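Local coordinates for cell division protein FtsZ 1 (Methanocaldococcus jannaschii, PDB 2VAP), which binds GTP, probably hydrolyses it, and probably polymerises into the contractile Z ring at the future division site, at residues E264-A269 with V304-S309. Residues are numbered along the deposited sequence; the frame is centred on the assembly and turned at random.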
loop_
_atom_site.group_PDB
_atom_site.type_symbol
_atom_site.label_atom_id
_atom_site.label_comp_id
_atom_site.label_asym_id
_atom_site.label_seq_id
_atom_site.Cartn_x
_atom_site.Cartn_y
_atom_site.Cartn_z
ATOM N N GLU A 264 9.595 -15.807 15.108
ATOM C CA GLU A 264 9.165 -16.550 13.924
ATOM C C GLU A 264 8.449 -15.660 12.908
ATOM O O GLU A 264 8.586 -15.862 11.700
ATOM C CB GLU A 264 8.283 -17.740 14.314
ATOM C CG GLU A 264 9.044 -18.889 14.969
ATOM C CD GLU A 264 8.222 -20.162 15.081
ATOM O OE1 GLU A 264 7.507 -20.510 14.116
ATOM O OE2 GLU A 264 8.298 -20.824 16.138
ATOM N N ALA A 265 7.694 -14.679 13.401
ATOM C CA ALA A 265 6.977 -13.739 12.534
ATOM C C ALA A 265 7.926 -12.861 11.717
ATOM O O ALA A 265 7.723 -12.678 10.515
ATOM C CB ALA A 265 6.010 -12.881 13.343
ATOM N N VAL A 266 8.958 -12.323 12.368
ATOM C CA VAL A 266 9.941 -11.479 11.683
ATOM C C VAL A 266 10.817 -12.287 10.714
ATOM O O VAL A 266 11.178 -11.795 9.643
ATOM C CB VAL A 266 10.794 -10.621 12.674
ATOM C CG1 VAL A 266 11.688 -11.491 13.558
ATOM C CG2 VAL A 266 11.622 -9.587 11.924
ATOM N N SER A 267 11.134 -13.525 11.091
ATOM C CA SER A 267 11.885 -14.435 10.225
ATOM C C SER A 267 11.103 -14.721 8.943
ATOM O O SER A 267 11.662 -14.671 7.845
ATOM C CB SER A 267 12.206 -15.741 10.957
ATOM O OG SER A 267 12.939 -16.627 10.127
ATOM N N MET A 268 9.810 -15.001 9.097
ATOM C CA MET A 268 8.916 -15.248 7.966
ATOM C C MET A 268 8.783 -14.012 7.073
ATOM O O MET A 268 8.767 -14.128 5.846
ATOM C CB MET A 268 7.540 -15.711 8.461
ATOM C CG MET A 268 6.589 -16.177 7.361
ATOM S SD MET A 268 4.949 -16.618 7.974
ATOM C CE MET A 268 5.282 -18.200 8.749
ATOM N N ALA A 269 8.702 -12.837 7.697
ATOM C CA ALA A 269 8.604 -11.568 6.970
ATOM C C ALA A 269 9.860 -11.269 6.149
ATOM O O ALA A 269 9.765 -10.874 4.985
ATOM C CB ALA A 269 8.305 -10.423 7.934
ATOM N N VAL A 304 12.217 -5.404 15.479
ATOM C CA VAL A 304 12.992 -4.287 14.929
ATOM C C VAL A 304 14.496 -4.577 14.929
ATOM O O VAL A 304 15.186 -4.291 13.948
ATOM C CB VAL A 304 12.699 -2.958 15.676
ATOM C CG1 VAL A 304 13.439 -1.792 15.026
ATOM C CG2 VAL A 304 11.206 -2.677 15.698
ATOM N N ALA A 305 14.990 -5.154 16.025
ATOM C CA ALA A 305 16.405 -5.511 16.152
ATOM C C ALA A 305 16.835 -6.534 15.099
ATOM O O ALA A 305 17.934 -6.436 14.545
ATOM C CB ALA A 305 16.701 -6.032 17.553
ATOM N N THR A 306 15.962 -7.502 14.827
ATOM C CA THR A 306 16.216 -8.537 13.824
ATOM C C THR A 306 16.288 -7.937 12.416
ATOM O O THR A 306 17.182 -8.276 11.637
ATOM C CB THR A 306 15.153 -9.664 13.887
ATOM O OG1 THR A 306 15.085 -10.186 15.220
ATOM C CG2 THR A 306 15.498 -10.801 12.929
ATOM N N VAL A 307 15.352 -7.040 12.103
ATOM C CA VAL A 307 15.341 -6.346 10.813
ATOM C C VAL A 307 16.584 -5.468 10.654
ATOM O O VAL A 307 17.232 -5.486 9.604
ATOM C CB VAL A 307 14.051 -5.501 10.619
ATOM C CG1 VAL A 307 14.142 -4.640 9.364
ATOM C CG2 VAL A 307 12.827 -6.399 10.546
ATOM N N SER A 308 16.917 -4.722 11.708
ATOM C CA SER A 308 18.062 -3.809 11.698
ATOM C C SER A 308 19.394 -4.526 11.472
ATOM O O SER A 308 20.258 -4.024 10.750
ATOM C CB SER A 308 18.113 -2.992 12.992
ATOM O OG SER A 308 19.123 -1.997 12.928
ATOM N N SER A 309 19.549 -5.697 12.089
ATOM C CA SER A 309 20.763 -6.502 11.949
ATOM C C SER A 309 20.899 -7.095 10.546
ATOM O O SER A 309 22.010 -7.247 10.034
ATOM C CB SER A 309 20.796 -7.615 12.999
ATOM O OG SER A 309 19.691 -8.491 12.852
#
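Val-266 meets Thr-306 and Val-307 with its two methyls: CG1 packs on Thr-306, while CG2 reaches Val-307 and also Thr-306 CB. Its CG2 touches CG2 of Val-307 at 3.7 Å, the closest approach between the segments. Its CG1 lies 3.9 Å from CG2 of Thr-306 and equally near the CB of that residue. CG2 of Val-266 also lies 4.0 Å from Thr-306 CB, and the branch point of the threonine is thus met by both valine methyls. The contact is small and made by van der Waals packing of aliphatic carbons.

The torsions explain how one valine serves two partners. Val-266 has chi1 of 66°, which sets CG1 between its backbone N and carbonyl carbon and CG2 trans to the N. In Thr-306, CG2 is the branch trans to the N, and it offers a methyl to the valine. Its hydroxyl lies beside the backbone N (chi1 -54°). There OG1 is hydrogen-bonded to the carbonyl oxygen of Glu-302, one turn earlier in the same helix. That bond satisfies the polar end of a side chain that packs mainly through CB and CG2.

The backbones stay well apart. The nearest CA atoms, those of Val-266 and Thr-306, are 7.3 Å from each other. Val-266 and Val-307 are buried, while Thr-306 is partly exposed. Beneath the helices, Ala-265 and Ala-269 rest on strand 331-338, touching Val-333. Val-307 reaches Leu-335 of the same strand, and Ser-308 touches Ile-317 of strand 316-323. Val-266, packed on Thr-306 and Val-307, joins helix 261-270 to helix 297-310 over the sheet they share. Two helices packed side by side on a four-stranded mixed sheet are characteristic of the C-terminal domain of the FtsZ/tubulin fold, here away from the GDP pocket.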